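Side-chain contacts in alcohol dehydrogenase, zinc-containing (Streptococcus pneumoniae serotype 2, PDB 5YLN), which probably catalyses the NAD+-linked interconversion of alcohols with aldehydes or ketones, using zinc as its cofactor: residues 10-13 with 14-17; 42-45 with 46-50; 178-182 with 183-187. All coordinates share one frame; numbering follows the deposited sequence.

Along the chain the three contacts follow one another: the hairpin turn of interaction 1, then interaction 2 in helix 43-50, the first helix of the chain, and the strand-to-helix turn of interaction 3. The first two are neighbours, with centres 10 Å apart, and they touch where Gly14 N lies 2.6 Å from Ile49 O, a probable hydrogen bond that sets the hairpin against the helix. Interaction 2 supplies Cys42 to one zinc site. Interaction 3 follows strand 174-178 of the parallel sheet in a Rossmann-like turn, with its centre about 17 Å from that of interaction 2 and their nearest atoms about 6 Å apart. A metal-binding helix start and a probable cofactor-binding turn thus approach each other.

Interaction 1: residues 10-13 with 14-17; sequences YVKP and GLAS
Leu15 and Val11 meet by their branches on the outer side of the hairpin that links strands 4-12 and 15-22. Leu15 CD2 lies 3.9 Å from Val11 CG1, and the two side chains meet at a slant. Val11 holds CG1 opposite its backbone nitrogen (chi1 -172°), which leaves CG2 on the nitrogen side, 4.1 Å from Ser17 CB. Beneath them the backbone forms a classic beta bulge: Leu15 O takes a hydrogen bond from Val11 N at 3.0 Å and a weak one from Lys12 N at 3.4 Å, so two successive residues of one strand face a single residue of the other. In return Leu15 N donates to Lys12 O (2.9 Å), closing a type II beta turn with Pro13 and Gly14 at its corners. The positive phi of Gly14 (98°) suits the second corner of such a turn, a position commonly taken by glycine. Lys12 CG rests 4.1 Å from Leu15 CB before the rest of its chain departs. Tyr10 and Ala16 form a non-hydrogen-bonded antiparallel pair and share a sheet face turned toward helix 43-50, where Tyr10 packs on Ile48 and Ala16 on Ile49.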
loop_
_atom_site.group_PDB
_atom_site.type_symbol
_atom_site.label_atom_id
_atom_site.label_comp_id
_atom_site.label_asym_id
_atom_site.label_seq_id
_atom_site.Cartn_x
_atom_site.Cartn_y
_atom_site.Cartn_z
ATOM N N TYR A 10 17.430 -30.565 -3.054
ATOM C CA TYR A 10 17.527 -29.940 -4.364
ATOM C C TYR A 10 18.910 -30.202 -4.960
ATOM O O TYR A 10 19.928 -30.076 -4.270
ATOM C CB TYR A 10 17.277 -28.437 -4.237
ATOM C CG TYR A 10 17.442 -27.666 -5.530
ATOM C CD1 TYR A 10 16.674 -27.973 -6.645
ATOM C CD2 TYR A 10 18.337 -26.611 -5.624
ATOM C CE1 TYR A 10 16.803 -27.267 -7.828
ATOM C CE2 TYR A 10 18.478 -25.893 -6.811
ATOM C CZ TYR A 10 17.713 -26.234 -7.913
ATOM O OH TYR A 10 17.833 -25.543 -9.114
ATOM N N VAL A 11 18.957 -30.574 -6.240
ATOM C CA VAL A 11 20.218 -30.860 -6.931
ATOM C C VAL A 11 20.542 -29.801 -7.983
ATOM O O VAL A 11 21.572 -29.126 -7.911
ATOM C CB VAL A 11 20.214 -32.267 -7.569
ATOM C CG1 VAL A 11 21.605 -32.605 -8.107
ATOM C CG2 VAL A 11 19.747 -33.306 -6.575
ATOM N N LYS A 12 19.662 -29.634 -8.961
ATOM C CA LYS A 12 19.859 -28.738 -10.093
ATOM C C LYS A 12 18.502 -28.547 -10.756
ATOM O O LYS A 12 17.542 -29.242 -10.418
ATOM C CB LYS A 12 20.893 -29.307 -11.087
ATOM C CG LYS A 12 20.355 -30.482 -11.897
ATOM C CD LYS A 12 21.454 -31.484 -12.345
ATOM C CE LYS A 12 22.337 -30.954 -13.461
ATOM N NZ LYS A 12 23.147 -32.050 -14.134
ATOM N N PRO A 13 18.375 -27.603 -11.684
ATOM C CA PRO A 13 17.028 -27.305 -12.202
ATOM C C PRO A 13 16.397 -28.549 -12.807
ATOM O O PRO A 13 16.910 -29.125 -13.768
ATOM C CB PRO A 13 17.286 -26.202 -13.239
ATOM C CG PRO A 13 18.467 -25.474 -12.669
ATOM C CD PRO A 13 19.348 -26.582 -12.132
ATOM N N GLY A 14 15.303 -28.990 -12.199
ATOM C CA GLY A 14 14.592 -30.165 -12.650
ATOM C C GLY A 14 14.883 -31.456 -11.910
ATOM O O GLY A 14 14.366 -32.499 -12.315
ATOM N N LEU A 15 15.684 -31.429 -10.845
ATOM C CA LEU A 15 16.104 -32.649 -10.160
ATOM C C LEU A 15 16.168 -32.424 -8.655
ATOM O O LEU A 15 16.946 -31.595 -8.177
ATOM C CB LEU A 15 17.462 -33.118 -10.664
ATOM C CG LEU A 15 18.028 -34.406 -10.068
ATOM C CD1 LEU A 15 17.137 -35.600 -10.392
ATOM C CD2 LEU A 15 19.446 -34.638 -10.580
ATOM N N ALA A 16 15.375 -33.184 -7.915
ATOM C CA ALA A 16 15.545 -33.345 -6.483
ATOM C C ALA A 16 15.629 -34.837 -6.181
ATOM O O ALA A 16 15.120 -35.664 -6.943
ATOM C CB ALA A 16 14.400 -32.694 -5.699
ATOM N N SER A 17 16.277 -35.184 -5.069
ATOM C CA SER A 17 16.628 -36.575 -4.821
ATOM C C SER A 17 16.543 -36.895 -3.335
ATOM O O SER A 17 17.055 -36.138 -2.505
ATOM C CB SER A 17 18.037 -36.874 -5.366
ATOM O OG SER A 17 17.971 -37.471 -6.652
#

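Interaction 2: residues 42-45 with 46-50; sequences CGTD and LHIIK. With ZN (zinc ion), chain E.
Asp45 and Ile48 run alongside each other on the buried flank of helix 43-50, with Asp45 OD1 4.2 Å from Ile48 CD1. Ile48 leans back toward the start of the helix, its CG1 anti to the carbonyl carbon (chi1 -70°), which places CG1 3.4 Å from Thr44 O and CD1 4.2 Å from Thr44 CG2. Backbone bonds close the turns beneath, His47 N to Gly43 O, Ile48 N to Thr44 O and Ile49 N to Asp45 O. At the front of the helix Cys42 is the N-cap, and with Asp45 it forms a capping box: Asp45 OD2 receives Cys42 N at 3.0 Å, nearly straight at 176° but from above the carboxylate plane, while Cys42 SG accepts from Thr44 N at 3.4 Å. The same Cys42 SG binds zinc at 2.5 Å, with His64 also a ligand, so one sulfur serves both the cap and the metal. Gln124 offers Asp45 OD2 a further, weak hydrogen bond, and Tyr333 of helix 329-337 packs on Asp45, Leu46 and Ile49. On the solvent side contacts thin out. His47 is exposed; its ring sets an edge to Thr44 CA, and CD2 comes 3.3 Å from Gly43 O, while Lys50 carries its amine away from the first turn toward a long, weak ion pair with Asp52.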
loop_
_atom_site.group_PDB
_atom_site.type_symbol
_atom_site.label_atom_id
_atom_site.label_comp_id
_atom_site.label_asym_id
_atom_site.label_seq_id
_atom_site.Cartn_x
_atom_site.Cartn_y
_atom_site.Cartn_z
ATOM N N CYS A 42 5.235 -27.021 -0.024
ATOM C CA CYS A 42 4.738 -25.710 -0.399
ATOM C C CYS A 42 4.937 -25.506 -1.895
ATOM O O CYS A 42 5.832 -26.100 -2.500
ATOM C CB CYS A 42 5.475 -24.623 0.383
ATOM S SG CYS A 42 5.048 -22.961 -0.129
ATOM N N GLY A 43 4.093 -24.674 -2.505
ATOM C CA GLY A 43 4.301 -24.348 -3.906
ATOM C C GLY A 43 5.709 -23.847 -4.194
ATOM O O GLY A 43 6.283 -24.162 -5.240
ATOM N N THR A 44 6.290 -23.075 -3.262
ATOM C CA THR A 44 7.653 -22.571 -3.432
ATOM C C THR A 44 8.658 -23.709 -3.607
ATOM O O THR A 44 9.651 -23.547 -4.317
ATOM C CB THR A 44 8.040 -21.681 -2.234
ATOM O OG1 THR A 44 7.202 -20.515 -2.176
ATOM C CG2 THR A 44 9.490 -21.242 -2.320
ATOM N N ASP A 45 8.416 -24.866 -2.975
ATOM C CA ASP A 45 9.313 -26.005 -3.156
ATOM C C ASP A 45 9.307 -26.472 -4.606
ATOM O O ASP A 45 10.360 -26.809 -5.168
ATOM C CB ASP A 45 8.911 -27.153 -2.219
ATOM C CG ASP A 45 9.002 -26.777 -0.728
ATOM O OD1 ASP A 45 9.864 -25.948 -0.348
ATOM O OD2 ASP A 45 8.202 -27.316 0.068
ATOM N N LEU A 46 8.120 -26.524 -5.223
ATOM C CA LEU A 46 8.033 -26.849 -6.647
ATOM C C LEU A 46 8.842 -25.863 -7.477
ATOM O O LEU A 46 9.570 -26.254 -8.393
ATOM C CB LEU A 46 6.571 -26.845 -7.092
ATOM C CG LEU A 46 5.686 -27.804 -6.298
ATOM C CD1 LEU A 46 4.285 -27.830 -6.862
ATOM C CD2 LEU A 46 6.329 -29.185 -6.315
ATOM N N HIS A 47 8.719 -24.571 -7.165
ATOM C CA HIS A 47 9.483 -23.544 -7.867
ATOM C C HIS A 47 10.985 -23.751 -7.701
ATOM O O HIS A 47 11.745 -23.575 -8.659
ATOM C CB HIS A 47 9.090 -22.152 -7.359
ATOM C CG HIS A 47 7.735 -21.701 -7.812
ATOM N ND1 HIS A 47 7.434 -21.457 -9.134
ATOM C CD2 HIS A 47 6.605 -21.428 -7.113
ATOM C CE1 HIS A 47 6.174 -21.073 -9.235
ATOM N NE2 HIS A 47 5.649 -21.043 -8.023
ATOM N N ILE A 48 11.437 -24.097 -6.486
ATOM C CA ILE A 48 12.866 -24.334 -6.273
ATOM C C ILE A 48 13.365 -25.444 -7.194
ATOM O O ILE A 48 14.403 -25.311 -7.847
ATOM C CB ILE A 48 13.161 -24.671 -4.801
ATOM C CG1 ILE A 48 12.978 -23.459 -3.893
ATOM C CG2 ILE A 48 14.583 -25.244 -4.661
ATOM C CD1 ILE A 48 12.821 -23.834 -2.449
ATOM N N ILE A 49 12.631 -26.557 -7.246
ATOM C CA ILE A 49 13.058 -27.711 -8.041
ATOM C C ILE A 49 13.107 -27.357 -9.518
ATOM O O ILE A 49 13.988 -27.821 -10.254
ATOM C CB ILE A 49 12.127 -28.907 -7.782
ATOM C CG1 ILE A 49 12.324 -29.417 -6.349
ATOM C CG2 ILE A 49 12.357 -30.023 -8.810
ATOM C CD1 ILE A 49 11.275 -30.416 -5.913
ATOM N N LYS A 50 12.158 -26.537 -9.979
ATOM C CA LYS A 50 12.153 -26.073 -11.364
ATOM C C LYS A 50 13.345 -25.180 -11.687
ATOM O O LYS A 50 13.725 -25.080 -12.855
ATOM C CB LYS A 50 10.855 -25.322 -11.660
ATOM C CG LYS A 50 9.723 -26.197 -12.175
ATOM C CD LYS A 50 8.412 -25.416 -12.270
ATOM C CE LYS A 50 8.567 -24.183 -13.148
ATOM N NZ LYS A 50 9.224 -24.505 -14.461
HETATM ZN ZN ZN E . 6.042 -21.827 1.900
#

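Interaction 3: residues 178-182 with 183-187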
loop_
_atom_site.group_PDB
_atom_site.type_symbol
_atom_site.label_atom_id
_atom_site.label_comp_id
_atom_site.label_asym_id
_atom_site.label_seq_id
_atom_site.Cartn_x
_atom_site.Cartn_y
_atom_site.Cartn_z
ATOM N N ILE A 178 -8.175 -14.060 -5.399
ATOM C CA ILE A 178 -7.798 -14.435 -6.754
ATOM C C ILE A 178 -6.836 -15.607 -6.642
ATOM O O ILE A 178 -5.655 -15.436 -6.313
ATOM C CB ILE A 178 -7.165 -13.271 -7.525
ATOM C CG1 ILE A 178 -7.988 -12.003 -7.301
ATOM C CG2 ILE A 178 -7.103 -13.612 -9.013
ATOM C CD1 ILE A 178 -9.419 -12.131 -7.730
ATOM N N GLY A 179 -7.339 -16.790 -6.929
ATOM C CA GLY A 179 -6.509 -17.968 -6.896
ATOM C C GLY A 179 -6.991 -18.865 -5.791
ATOM O O GLY A 179 -6.875 -18.525 -4.611
ATOM N N SER A 180 -7.555 -20.004 -6.172
ATOM C CA SER A 180 -8.197 -20.921 -5.245
ATOM C C SER A 180 -7.321 -22.132 -4.937
ATOM O O SER A 180 -7.846 -23.167 -4.532
ATOM C CB SER A 180 -9.547 -21.360 -5.819
ATOM O OG SER A 180 -10.418 -21.818 -4.803
ATOM N N GLY A 181 -6.000 -22.024 -5.134
ATOM C CA GLY A 181 -5.072 -23.039 -4.683
ATOM C C GLY A 181 -4.904 -22.982 -3.175
ATOM O O GLY A 181 -5.687 -22.337 -2.473
ATOM N N PRO A 182 -3.859 -23.639 -2.650
ATOM C CA PRO A 182 -3.701 -23.715 -1.174
ATOM C C PRO A 182 -3.629 -22.362 -0.445
ATOM O O PRO A 182 -4.282 -22.191 0.603
ATOM C CB PRO A 182 -2.419 -24.534 -1.015
ATOM C CG PRO A 182 -2.440 -25.453 -2.251
ATOM C CD PRO A 182 -2.970 -24.573 -3.373
ATOM N N VAL A 183 -2.848 -21.399 -0.943
ATOM C CA VAL A 183 -2.718 -20.129 -0.217
ATOM C C VAL A 183 -4.017 -19.335 -0.293
ATOM O O VAL A 183 -4.418 -18.668 0.672
ATOM C CB VAL A 183 -1.527 -19.309 -0.745
ATOM C CG1 VAL A 183 -1.450 -17.946 -0.022
ATOM C CG2 VAL A 183 -0.220 -20.089 -0.570
ATOM N N GLY A 184 -4.716 -19.422 -1.426
ATOM C CA GLY A 184 -6.002 -18.757 -1.531
ATOM C C GLY A 184 -7.026 -19.313 -0.558
ATOM O O GLY A 184 -7.773 -18.555 0.069
ATOM N N LEU A 185 -7.077 -20.644 -0.423
ATOM C CA LEU A 185 -7.992 -21.262 0.533
ATOM C C LEU A 185 -7.611 -20.916 1.967
ATOM O O LEU A 185 -8.487 -20.687 2.810
ATOM C CB LEU A 185 -8.026 -22.776 0.330
ATOM C CG LEU A 185 -8.699 -23.167 -0.987
ATOM C CD1 LEU A 185 -8.510 -24.665 -1.363
ATOM C CD2 LEU A 185 -10.191 -22.766 -0.925
ATOM N N ALA A 186 -6.307 -20.863 2.258
ATOM C CA ALA A 186 -5.859 -20.490 3.594
ATOM C C ALA A 186 -6.292 -19.069 3.947
ATOM O O ALA A 186 -6.724 -18.802 5.078
ATOM C CB ALA A 186 -4.341 -20.634 3.686
ATOM N N ALA A 187 -6.180 -18.146 2.990
ATOM C CA ALA A 187 -6.681 -16.788 3.187
ATOM C C ALA A 187 -8.198 -16.773 3.363
ATOM O O ALA A 187 -8.736 -15.967 4.134
ATOM C CB ALA A 187 -6.282 -15.917 1.999
#
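Leu185 bends back over the turn that opens helix 182-191, laying its branches against the backbone and side chain of Ser180. Its CG sits beside the backbone nitrogen (chi1 -69°), which directs the isobutyl group toward the helix start: CG is 3.5 Å from Gly181 O, CD1 is 3.6 Å from Ser180 O, and CD2 reaches Ser180 OG at 4.0 Å. The two methyls therefore straddle different parts of one residue, one meeting its carbonyl and the other its hydroxyl. The Ser180 hydroxyl also makes a weak hydrogen bond to Arg208 O. CB of Pro182 points away from 183-187, and that of Val183 away from 178-182; the Val183 side chain is about 7 Å from a bound zinc. Further along, the Ala186 methyl rests 3.5 Å from Pro182 O.

Glycines carry the closest backbone approach. Gly184 CA comes to Gly179 O at 3.2 Å in a nearly straight CA-H...O contact, the two backbones meeting with no side chain between them. Gly181, the N-cap, gives its carbonyl to Leu185 N at 3.0 Å, and Pro182 O receives Ala186 N at 2.9 Å. Gly179, Gly181 and Gly184 fit the GxGxxG pattern of Rossmann folds, in which this close turn lets the dinucleotide approach the helix N-terminus; that is consistent with the NAD+ dependence assigned to the family, though no cofactor is bound in this apo form.

The turn leaves strand 174-178, inside the parallel sheet between strands 198-203 and 242-247. Asp203 accepts from Ser180 N, and Ala212 of helix 206-214 packs on both Ser180 and Leu185.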